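Local structure of glycoside hydrolase family 31 (Trueperella pyogenes, 5I0G) at residues 296-301 with 324-329; 336-341 with 387-392; 455-460 with 505-510; 468-473 with 515-520. The protein degrades cycloalternan, a cyclic glucose oligosaccharide, probably by hydrolysing alpha-1,3 linkages as a member of glycoside hydrolase family 31. The protein carries 1 engineered substitution. All coordinates share one frame; numbering follows the deposited sequence.

Interaction 1 of 4, residues 296-301 with 324-329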
# COMPACT_ATOMS: atom_id res chain seq x y z
N GLY A 296 -11.75 -9.69 -17.26
CA GLY A 296 -12.79 -8.80 -17.77
C GLY A 296 -12.86 -7.48 -17.02
O GLY A 296 -12.05 -7.20 -16.12
N LEU A 297 -13.82 -6.64 -17.39
CA LEU A 297 -13.99 -5.36 -16.74
C LEU A 297 -14.57 -5.56 -15.32
O LEU A 297 -15.57 -6.27 -15.14
CB LEU A 297 -14.91 -4.44 -17.57
CG LEU A 297 -15.20 -3.07 -16.97
CD1 LEU A 297 -13.94 -2.23 -16.87
CD2 LEU A 297 -16.25 -2.37 -17.81
N TRP A 298 -13.92 -4.93 -14.33
CA TRP A 298 -14.43 -4.87 -12.95
C TRP A 298 -15.18 -3.56 -12.76
O TRP A 298 -14.62 -2.49 -13.04
CB TRP A 298 -13.29 -4.87 -11.93
CG TRP A 298 -12.49 -6.14 -11.81
CD1 TRP A 298 -12.01 -6.92 -12.83
CD2 TRP A 298 -12.06 -6.77 -10.60
NE1 TRP A 298 -11.31 -7.99 -12.33
CE2 TRP A 298 -11.32 -7.93 -10.97
CE3 TRP A 298 -12.22 -6.47 -9.24
CZ2 TRP A 298 -10.75 -8.79 -10.02
CZ3 TRP A 298 -11.63 -7.33 -8.29
CH2 TRP A 298 -10.92 -8.47 -8.70
N ALA A 299 -16.41 -3.64 -12.26
CA ALA A 299 -17.25 -2.46 -11.96
C ALA A 299 -17.31 -2.22 -10.46
O ALA A 299 -17.52 -3.17 -9.70
CB ALA A 299 -18.66 -2.68 -12.49
N SER A 300 -17.14 -0.97 -10.03
CA SER A 300 -17.18 -0.64 -8.61
C SER A 300 -17.64 0.79 -8.36
O SER A 300 -17.41 1.70 -9.16
CB SER A 300 -15.79 -0.85 -7.98
OG SER A 300 -15.76 -0.52 -6.59
N GLY A 301 -18.28 0.98 -7.22
CA GLY A 301 -18.67 2.32 -6.77
C GLY A 301 -19.18 2.28 -5.34
O GLY A 301 -20.13 1.56 -5.03
N VAL A 324 -19.38 -6.63 -18.04
CA VAL A 324 -18.54 -6.73 -16.87
C VAL A 324 -18.37 -8.19 -16.46
O VAL A 324 -19.28 -9.02 -16.60
CB VAL A 324 -19.08 -5.90 -15.67
CG1 VAL A 324 -19.26 -4.45 -16.07
CG2 VAL A 324 -20.40 -6.43 -15.13
N SER A 325 -17.19 -8.50 -15.93
CA SER A 325 -16.88 -9.80 -15.33
C SER A 325 -17.01 -9.83 -13.82
O SER A 325 -17.20 -10.91 -13.26
CB SER A 325 -15.45 -10.18 -15.65
OG SER A 325 -15.41 -10.61 -16.98
N VAL A 326 -16.83 -8.68 -13.18
CA VAL A 326 -16.76 -8.59 -11.73
C VAL A 326 -17.47 -7.33 -11.24
O VAL A 326 -17.32 -6.24 -11.82
CB VAL A 326 -15.27 -8.59 -11.27
CG1 VAL A 326 -15.15 -8.47 -9.75
CG2 VAL A 326 -14.54 -9.84 -11.75
N VAL A 327 -18.26 -7.47 -10.16
CA VAL A 327 -18.78 -6.31 -9.45
C VAL A 327 -18.21 -6.32 -8.04
O VAL A 327 -18.27 -7.35 -7.34
CB VAL A 327 -20.34 -6.19 -9.48
CG1 VAL A 327 -21.04 -7.41 -8.91
CG2 VAL A 327 -20.80 -4.93 -8.75
N VAL A 328 -17.61 -5.20 -7.63
CA VAL A 328 -17.14 -5.04 -6.26
C VAL A 328 -18.25 -4.29 -5.56
O VAL A 328 -18.74 -3.28 -6.07
CB VAL A 328 -15.81 -4.26 -6.16
CG1 VAL A 328 -15.36 -4.12 -4.70
CG2 VAL A 328 -14.72 -4.94 -6.99
N ILE A 329 -18.69 -4.81 -4.41
CA ILE A 329 -19.63 -4.11 -3.52
C ILE A 329 -18.91 -3.76 -2.22
O ILE A 329 -18.52 -4.66 -1.45
CB ILE A 329 -20.87 -4.97 -3.21
CG1 ILE A 329 -21.46 -5.56 -4.50
CG2 ILE A 329 -21.91 -4.12 -2.48
CD1 ILE A 329 -22.69 -6.43 -4.29
O HOH W 1 -18.28 -0.83 -4.77
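V326 lies over one face of the W298 indole. Its CB stands 3.7 Å from the centroid of the five-membered ring of W298 and 11° off the ring normal, a CH-pi contact, and its two methyls spread over the bicycle. CG1, anti to the backbone N (chi1 179°), sits over the benzo side, 3.6 Å from W298 CE3, whereas CG2 faces NE1 and CE2. V328 CG2 meets the same W298 CE3 at 3.7 Å, but at the ring edge. On the other face of the sheet, A299 CB packs 4.0 Å from V324 CG1.

Backbone hydrogen bonds between the parallel strands set this register. A299 N gives a nearly straight bond (174°) to V326 O at 2.8 Å, and A299 O accepts from V328 N at 2.9 Å. One step back, L297 O takes S325 N at 2.9 Å and, weakly, V326 N. Beyond the last direct bond, a water links G301 N to V328 O.

Farther out, W298 NE1 is hydrogen-bonded to I294 O, which, with V326 over the face, limits the rotation of the indole, and S325 OG is held by R633. M314 of helix 307-319 covers both A299 and V324. Strand 298-300, helix 307-319 and strand 326-329 thus form a beta-alpha-beta crossover unit, the first of the closed eight-stranded parallel TIM barrel.

Interaction 2 of 4, residues 336-341 with 387-392. With GLC (alpha-D-glucopyranose), chain B.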
# COMPACT_ATOMS: atom_id res chain seq x y z
N GLU A 336 -20.76 -1.76 10.86
CA GLU A 336 -20.32 -1.95 12.24
C GLU A 336 -19.37 -3.13 12.34
O GLU A 336 -18.25 -2.97 12.84
CB GLU A 336 -21.51 -2.12 13.18
CG GLU A 336 -22.38 -0.87 13.23
CD GLU A 336 -23.40 -0.85 14.36
OE1 GLU A 336 -23.44 -1.78 15.20
OE2 GLU A 336 -24.18 0.11 14.41
N GLY A 337 -19.81 -4.30 11.86
CA GLY A 337 -18.99 -5.53 11.91
C GLY A 337 -18.45 -6.05 10.58
O GLY A 337 -17.62 -6.97 10.58
N PHE A 338 -18.91 -5.51 9.45
CA PHE A 338 -18.47 -5.97 8.12
C PHE A 338 -18.58 -7.48 7.92
O PHE A 338 -17.75 -8.10 7.28
CB PHE A 338 -17.06 -5.41 7.81
CG PHE A 338 -17.04 -3.92 7.88
CD1 PHE A 338 -17.56 -3.18 6.83
CD2 PHE A 338 -16.62 -3.27 9.02
CE1 PHE A 338 -17.62 -1.79 6.91
CE2 PHE A 338 -16.65 -1.89 9.10
CZ PHE A 338 -17.15 -1.15 8.05
N THR A 339 -19.64 -8.04 8.48
CA THR A 339 -19.93 -9.47 8.45
C THR A 339 -21.34 -9.81 7.98
O THR A 339 -21.56 -10.91 7.47
CB THR A 339 -19.71 -10.08 9.85
OG1 THR A 339 -18.35 -9.87 10.25
CG2 THR A 339 -19.94 -11.58 9.85
N ILE A 340 -22.28 -8.87 8.18
CA ILE A 340 -23.71 -9.07 7.95
C ILE A 340 -24.20 -7.98 7.00
O ILE A 340 -23.84 -6.82 7.15
CB ILE A 340 -24.47 -8.99 9.30
CG1 ILE A 340 -23.92 -10.07 10.24
CG2 ILE A 340 -25.96 -9.19 9.09
CD1 ILE A 340 -24.32 -9.91 11.69
N PHE A 341 -25.03 -8.36 6.02
CA PHE A 341 -25.62 -7.38 5.07
C PHE A 341 -26.50 -6.36 5.78
O PHE A 341 -27.15 -6.68 6.78
CB PHE A 341 -26.44 -8.09 3.99
CG PHE A 341 -25.64 -8.53 2.82
CD1 PHE A 341 -24.99 -9.75 2.83
CD2 PHE A 341 -25.51 -7.71 1.70
CE1 PHE A 341 -24.23 -10.16 1.74
CE2 PHE A 341 -24.77 -8.11 0.60
CZ PHE A 341 -24.12 -9.34 0.63
N TRP A 387 -16.13 -6.04 0.15
CA TRP A 387 -15.11 -5.28 0.84
C TRP A 387 -14.93 -5.71 2.28
O TRP A 387 -15.87 -6.18 2.94
CB TRP A 387 -15.52 -3.81 0.78
CG TRP A 387 -14.53 -2.80 1.21
CD1 TRP A 387 -13.65 -2.15 0.42
CD2 TRP A 387 -14.39 -2.24 2.52
NE1 TRP A 387 -12.94 -1.23 1.16
CE2 TRP A 387 -13.38 -1.27 2.46
CE3 TRP A 387 -15.01 -2.48 3.75
CZ2 TRP A 387 -12.97 -0.53 3.56
CZ3 TRP A 387 -14.61 -1.75 4.86
CH2 TRP A 387 -13.59 -0.78 4.75
N GLN A 388 -13.70 -5.57 2.76
CA GLN A 388 -13.31 -5.97 4.11
C GLN A 388 -12.21 -5.06 4.62
O GLN A 388 -11.48 -4.42 3.81
CB GLN A 388 -12.76 -7.41 4.15
CG GLN A 388 -13.78 -8.51 3.93
CD GLN A 388 -14.68 -8.74 5.12
OE1 GLN A 388 -14.33 -9.48 6.04
NE2 GLN A 388 -15.84 -8.13 5.11
N ILE A 389 -12.06 -5.06 5.94
CA ILE A 389 -11.01 -4.31 6.64
C ILE A 389 -10.50 -5.23 7.77
O ILE A 389 -11.33 -5.95 8.39
CB ILE A 389 -11.60 -2.97 7.16
CG1 ILE A 389 -10.53 -2.04 7.76
CG2 ILE A 389 -12.66 -3.18 8.22
CD1 ILE A 389 -9.90 -1.13 6.75
N PRO A 390 -9.18 -5.22 8.08
CA PRO A 390 -8.70 -6.07 9.19
C PRO A 390 -8.67 -5.29 10.52
O PRO A 390 -7.62 -5.12 11.11
CB PRO A 390 -7.28 -6.45 8.73
CG PRO A 390 -6.81 -5.23 8.00
CD PRO A 390 -8.04 -4.50 7.48
N LEU A 391 -9.84 -4.81 10.93
CA LEU A 391 -10.06 -4.07 12.17
C LEU A 391 -11.45 -4.38 12.69
O LEU A 391 -12.34 -4.73 11.93
CB LEU A 391 -9.98 -2.56 11.94
CG LEU A 391 -8.59 -2.01 11.59
CD1 LEU A 391 -8.72 -0.56 11.14
CD2 LEU A 391 -7.64 -2.17 12.78
N GLN A 392 -11.64 -4.24 14.00
CA GLN A 392 -12.93 -4.42 14.63
C GLN A 392 -13.20 -3.16 15.43
O GLN A 392 -12.58 -2.93 16.48
CB GLN A 392 -12.92 -5.65 15.53
CG GLN A 392 -14.23 -5.91 16.24
CD GLN A 392 -15.18 -6.72 15.42
OE1 GLN A 392 -14.83 -7.77 14.92
NE2 GLN A 392 -16.39 -6.25 15.27
C1 GLC B . -10.47 3.35 1.24
C2 GLC B . -10.06 2.81 -0.14
C3 GLC B . -11.18 3.03 -1.15
C4 GLC B . -12.53 2.53 -0.64
C5 GLC B . -12.81 3.08 0.75
C6 GLC B . -14.06 2.47 1.34
O2 GLC B . -8.87 3.47 -0.62
O3 GLC B . -10.89 2.38 -2.39
O4 GLC B . -13.55 2.99 -1.53
O5 GLC B . -11.72 2.80 1.64
O6 GLC B . -14.43 3.31 2.43
O HOH W 2 -17.26 -3.86 15.55
O HOH W 3 -14.69 -5.64 10.81
O HOH W 4 -15.62 -8.03 12.23
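The glycan pocket is lined here by two aromatic residues, F338 and W387, each touching a bound glucose. W387 turns the edge of its indole toward the face of F338 in an offset edge-to-face pair: the centroids of the phenyl ring and of the W387 six-membered ring are 5.4 Å apart, with the planes at 60°. The leading atom is W387 CZ3, 3.6 Å from F338 CE1. On its five-membered side, W387 NE1 lies 3.9 Å from C6 of the chain B glucose and is hydrogen-bonded to D467. I389 CG2 adds apolar packing against F338 CD2 at 4.0 Å.

Next to this aromatic pair, the amide of Q388 clamps the two backbones together. Its CB points away from 336-341, but a bend at chi2 (-75°) brings NE2 back, where it gives one bond to F338 O (2.9 Å, 168°) and another to W387 O (2.9 Å). Both acceptors lie close to the amide plane and OE1 binds Y500, so the group's rotation is well fixed. Solvent completes the contact: one water accepts from Q392 NE2 at 2.6 Å and donates to E336 O, which lies 3.0 Å from that water. Q392 NE2 also reaches Q405.

The loop after strand 326-329 thus folds against the end of strand 383-388. Helix 400-411 borders E336 and Q392, helix 485-506 packs on Q388 and P390, and strand 463-466 lies against W387 and Q388.

Interaction 3 of 4, residues 455-460 with 505-510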
# COMPACT_ATOMS: atom_id res chain seq x y z
N LEU A 455 -20.46 -16.24 3.99
CA LEU A 455 -20.54 -15.40 2.78
C LEU A 455 -20.07 -16.19 1.55
O LEU A 455 -20.65 -16.06 0.46
CB LEU A 455 -19.71 -14.12 2.92
CG LEU A 455 -20.07 -13.17 4.07
CD1 LEU A 455 -18.98 -12.13 4.27
CD2 LEU A 455 -21.40 -12.47 3.83
N VAL A 456 -19.06 -17.03 1.73
CA VAL A 456 -18.55 -17.85 0.64
C VAL A 456 -19.38 -19.12 0.46
O VAL A 456 -19.78 -19.44 -0.66
CB VAL A 456 -17.07 -18.24 0.83
CG1 VAL A 456 -16.56 -18.95 -0.42
CG2 VAL A 456 -16.22 -17.00 1.13
N GLU A 457 -19.61 -19.87 1.55
CA GLU A 457 -20.24 -21.18 1.44
C GLU A 457 -21.74 -21.13 1.24
O GLU A 457 -22.27 -21.96 0.52
CB GLU A 457 -19.92 -22.05 2.66
CG GLU A 457 -18.44 -22.40 2.76
CD GLU A 457 -18.14 -23.45 3.82
OE1 GLU A 457 -19.07 -23.78 4.61
OE2 GLU A 457 -16.96 -23.93 3.87
N ASP A 458 -22.43 -20.18 1.86
CA ASP A 458 -23.89 -20.12 1.78
C ASP A 458 -24.40 -19.08 0.77
O ASP A 458 -25.37 -19.36 0.07
CB ASP A 458 -24.49 -19.91 3.18
CG ASP A 458 -24.17 -21.06 4.16
OD1 ASP A 458 -23.82 -22.16 3.71
OD2 ASP A 458 -24.25 -20.86 5.38
N LEU A 459 -23.78 -17.91 0.70
CA LEU A 459 -24.16 -16.86 -0.25
C LEU A 459 -23.42 -16.92 -1.58
O LEU A 459 -23.86 -16.31 -2.56
CB LEU A 459 -23.99 -15.46 0.36
CG LEU A 459 -24.77 -15.17 1.64
CD1 LEU A 459 -24.75 -13.69 1.96
CD2 LEU A 459 -26.20 -15.64 1.54
N ASP A 460 -22.28 -17.61 -1.59
CA ASP A 460 -21.59 -17.96 -2.84
C ASP A 460 -20.80 -16.81 -3.49
O ASP A 460 -20.53 -16.86 -4.69
CB ASP A 460 -22.57 -18.62 -3.85
CG ASP A 460 -21.86 -19.47 -4.92
OD1 ASP A 460 -20.70 -19.90 -4.72
OD2 ASP A 460 -22.49 -19.68 -5.99
N ARG A 505 -10.06 -20.63 -0.64
CA ARG A 505 -9.56 -21.93 -1.05
C ARG A 505 -10.19 -23.11 -0.27
O ARG A 505 -10.49 -24.15 -0.86
CB ARG A 505 -8.03 -21.98 -0.98
CG ARG A 505 -7.45 -22.85 -2.07
CD ARG A 505 -5.94 -22.95 -2.03
NE ARG A 505 -5.31 -21.64 -2.16
CZ ARG A 505 -4.74 -20.95 -1.17
NH1 ARG A 505 -4.70 -21.41 0.08
NH2 ARG A 505 -4.21 -19.77 -1.44
N SER A 506 -10.41 -22.95 1.03
CA SER A 506 -11.05 -24.01 1.81
C SER A 506 -12.55 -24.14 1.50
O SER A 506 -13.15 -25.15 1.85
CB SER A 506 -10.82 -23.80 3.31
OG SER A 506 -11.52 -22.67 3.77
N ALA A 507 -13.16 -23.14 0.86
CA ALA A 507 -14.56 -23.20 0.41
C ALA A 507 -14.76 -23.61 -1.06
O ALA A 507 -15.86 -23.44 -1.60
CB ALA A 507 -15.23 -21.86 0.68
N GLY A 508 -13.73 -24.15 -1.71
CA GLY A 508 -13.83 -24.57 -3.10
C GLY A 508 -13.69 -23.45 -4.14
O GLY A 508 -14.12 -23.61 -5.28
N LYS A 509 -13.07 -22.34 -3.76
CA LYS A 509 -12.90 -21.19 -4.66
C LYS A 509 -11.42 -20.93 -4.91
O LYS A 509 -10.57 -21.47 -4.22
CB LYS A 509 -13.51 -19.94 -4.03
CG LYS A 509 -14.99 -20.05 -3.69
CD LYS A 509 -15.90 -19.52 -4.79
CE LYS A 509 -17.35 -19.61 -4.34
NZ LYS A 509 -18.27 -19.01 -5.33
N TYR A 510 -11.15 -20.10 -5.90
CA TYR A 510 -9.82 -19.49 -6.12
C TYR A 510 -9.55 -18.35 -5.12
O TYR A 510 -10.47 -17.64 -4.73
CB TYR A 510 -9.72 -18.94 -7.54
CG TYR A 510 -9.35 -19.98 -8.58
CD1 TYR A 510 -10.31 -20.80 -9.17
CD2 TYR A 510 -8.02 -20.12 -9.00
CE1 TYR A 510 -9.96 -21.74 -10.13
CE2 TYR A 510 -7.66 -21.04 -9.97
CZ TYR A 510 -8.63 -21.84 -10.53
OH TYR A 510 -8.23 -22.74 -11.47
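K509 leaves its backbone with CG beside the N, bends at chi2 (-95°) and then runs extended, which delivers NZ to D460. V456 sets CG1 anti to its backbone N (chi1 -173°), and this places the methyl against A507.

The ammonium and carboxylate form a salt bridge, K509 NZ to D460 OD1, at 2.7 Å. The lysine comes from above the carboxylate plane, 46° out of it, its side chain crossing that of D460 at about a right angle. NZ also bonds to the backbone, D460 O, at 3.2 Å, so a single residue holds it with two oxygens; a weak bond to I461 O and a long ion pair with D462 add to them. The aliphatic part of the lysine slides past V456 in the opposite direction, with K509 CG 3.8 Å from V456 CG1.

The apolar centre is tight: V456 CG1 and A507 CB are 3.4 Å apart. E457 lays its CG against the same A507 CB at 3.9 Å, while its carboxylate, at the surface, forms salt bridges with R355 and R453.

Two helix C-terminal ends meet in this way. Helix 485-506 closes in a Schellman motif with G508 as C-prime residue, and helix 453-457 gives way to the turn at D460. Next to D460 in the chain, L459 packs on helix 370-379, whose H378 also touches D460.

Interaction 4 of 4, residues 468-473 with 515-520. With GLC (alpha-D-glucopyranose), chain C; GLC (alpha-D-glucopyranose), chain B.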
# COMPACT_ATOMS: atom_id res chain seq x y z
N GLY A 468 -7.16 -1.83 3.37
CA GLY A 468 -6.40 -1.48 4.58
C GLY A 468 -5.18 -2.38 4.80
O GLY A 468 -4.49 -2.71 3.85
N GLY A 469 -4.97 -2.80 6.05
CA GLY A 469 -3.77 -3.51 6.49
C GLY A 469 -2.55 -2.76 7.03
O GLY A 469 -1.63 -3.40 7.53
N GLU A 470 -2.56 -1.43 6.97
CA GLU A 470 -1.40 -0.61 7.37
C GLU A 470 -1.49 -0.08 8.82
O GLU A 470 -0.72 0.79 9.23
CB GLU A 470 -1.23 0.59 6.43
CG GLU A 470 -1.38 0.27 4.95
CD GLU A 470 -2.81 0.38 4.41
OE1 GLU A 470 -3.79 0.55 5.18
OE2 GLU A 470 -2.98 0.30 3.19
N HIS A 471 -2.39 -0.64 9.61
CA HIS A 471 -2.80 0.00 10.86
C HIS A 471 -1.86 -0.19 12.05
O HIS A 471 -1.96 0.57 13.01
CB HIS A 471 -4.20 -0.47 11.23
CG HIS A 471 -5.09 -0.60 10.05
ND1 HIS A 471 -5.52 0.50 9.34
CD2 HIS A 471 -5.58 -1.69 9.42
CE1 HIS A 471 -6.26 0.08 8.33
NE2 HIS A 471 -6.31 -1.23 8.36
N ALA A 472 -0.98 -1.19 12.02
CA ALA A 472 -0.14 -1.52 13.20
C ALA A 472 1.03 -0.56 13.34
O ALA A 472 1.95 -0.61 12.53
CB ALA A 472 0.36 -2.96 13.13
N TRP A 473 0.96 0.33 14.33
CA TRP A 473 2.08 1.22 14.67
C TRP A 473 2.56 0.86 16.07
O TRP A 473 1.77 0.76 17.00
CB TRP A 473 1.65 2.70 14.66
CG TRP A 473 1.25 3.26 13.33
CD1 TRP A 473 1.43 2.68 12.09
CD2 TRP A 473 0.63 4.52 13.08
NE1 TRP A 473 0.94 3.49 11.10
CE2 TRP A 473 0.44 4.63 11.68
CE3 TRP A 473 0.21 5.57 13.90
CZ2 TRP A 473 -0.15 5.74 11.09
CZ3 TRP A 473 -0.37 6.69 13.31
CH2 TRP A 473 -0.55 6.76 11.91
N SER A 515 -6.16 -6.29 -2.86
CA SER A 515 -5.56 -5.55 -1.73
C SER A 515 -4.79 -4.35 -2.24
O SER A 515 -4.39 -4.31 -3.39
CB SER A 515 -4.57 -6.44 -0.94
OG SER A 515 -5.09 -7.70 -0.59
N ARG A 516 -4.55 -3.38 -1.37
CA ARG A 516 -3.70 -2.24 -1.70
C ARG A 516 -2.33 -2.30 -1.04
O ARG A 516 -1.35 -1.79 -1.59
CB ARG A 516 -4.39 -0.92 -1.36
CG ARG A 516 -4.61 -0.70 0.13
CD ARG A 516 -5.39 0.55 0.43
NE ARG A 516 -5.24 0.93 1.83
CZ ARG A 516 -6.01 1.80 2.48
NH1 ARG A 516 -7.06 2.37 1.90
NH2 ARG A 516 -5.74 2.08 3.74
N SER A 517 -2.25 -2.91 0.16
CA SER A 517 -0.99 -2.95 0.89
C SER A 517 -0.36 -4.32 0.91
O SER A 517 -1.01 -5.35 0.75
CB SER A 517 -1.12 -2.38 2.31
OG SER A 517 -1.94 -3.18 3.14
N GLY A 518 0.95 -4.32 1.10
CA GLY A 518 1.71 -5.53 1.06
C GLY A 518 3.15 -5.34 1.44
O GLY A 518 3.55 -4.25 1.89
N PHE A 519 3.89 -6.43 1.29
CA PHE A 519 5.30 -6.47 1.58
C PHE A 519 5.87 -7.73 0.89
O PHE A 519 5.13 -8.42 0.19
CB PHE A 519 5.52 -6.49 3.09
CG PHE A 519 6.86 -5.97 3.52
CD1 PHE A 519 7.12 -4.62 3.48
CD2 PHE A 519 7.84 -6.83 3.99
CE1 PHE A 519 8.35 -4.11 3.89
CE2 PHE A 519 9.08 -6.34 4.38
CZ PHE A 519 9.33 -4.98 4.34
N THR A 520 7.17 -8.01 1.06
CA THR A 520 7.75 -9.31 0.67
C THR A 520 6.84 -10.47 1.05
O THR A 520 6.40 -10.58 2.20
CB THR A 520 9.12 -9.53 1.34
OG1 THR A 520 9.88 -8.32 1.26
CG2 THR A 520 9.89 -10.67 0.67
C1 GLC C . -11.60 7.51 3.59
C2 GLC C . -11.42 6.73 2.29
C3 GLC C . -10.65 5.42 2.52
C4 GLC C . -9.32 5.75 3.20
C5 GLC C . -9.62 6.49 4.50
C6 GLC C . -8.41 6.75 5.40
O2 GLC C . -12.70 6.46 1.70
O3 GLC C . -10.48 4.79 1.23
O4 GLC C . -8.55 4.58 3.48
O5 GLC C . -10.31 7.72 4.18
O6 GLC C . -7.38 7.48 4.74
C1 GLC B . -10.47 3.35 1.24
C2 GLC B . -10.06 2.81 -0.14
C3 GLC B . -11.18 3.03 -1.15
C4 GLC B . -12.53 2.53 -0.64
C5 GLC B . -12.81 3.08 0.75
C6 GLC B . -14.06 2.47 1.34
O2 GLC B . -8.87 3.47 -0.62
O3 GLC B . -10.89 2.38 -2.39
O4 GLC B . -13.55 2.99 -1.53
O5 GLC B . -11.72 2.80 1.64
O6 GLC B . -14.43 3.31 2.43
O HOH W 5 -5.06 -3.88 1.28
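E470 and R516 cross at about a right angle, yet their charged ends are turned to meet: the carboxylate and guanidinium planes differ by 34°. R516 grips side-on with two nitrogens. NE donates to E470 OE2 at 2.7 Å, using that oxygen's syn lone pair, while NH2 reaches OE1 at 2.9 Å, 30° out of the carboxylate plane. Both oxygens lie near the guanidinium plane. A bend at chi2 brings the E470 carboxylate up to the arginine, whose own chain is extended from CG to NE.

Held along this edge, the guanidinium presents NH1 to the sugar. NH1 gives a nearly straight bond (171°) to O4 of the chain C glucose at 3.1 Å, a weak one to O2 of the chain B glucose, and a salt bridge to D467. By gripping NE and NH2, the E470 carboxylate acts as a second-shell anchor for the sugar-binding arginine and probably steadies its charge. Over one face of the guanidinium lies G468 N, offset toward the rim.

S517 ties the two loops together through backbone G468: S517 OG donates to G468 O at 2.7 Å. S517 CB lies 3.4 Å from E470 OE2. The same carbonyl, G468 O, accepts from a water 2.9 Å away that itself accepts from R516 N.

The two loops follow barrel strands 463-466 and 513-515, and the arrangement is that of a TIM-barrel sugar pocket built on loops after the strands.

Interactions 1, 2 and 4 are buried, whereas interaction 3 lies at the surface, and their chemistry follows. The first is a backbone-bonded strand pair of the barrel wall; the third joins helix ends through one salt bridge and a small apolar patch. Interactions 2 and 4 both line the glycan pocket and touch the chain B glucose, one through the W387 indole, the other through an arginine held by a carboxylate. Neighbouring strands 326-329 and 383-388 connect interactions 1 and 2. P390 and L391 pack on G469 and H471, joining 2 to 4, while F341 against L459 and L455 joins 2 to 3.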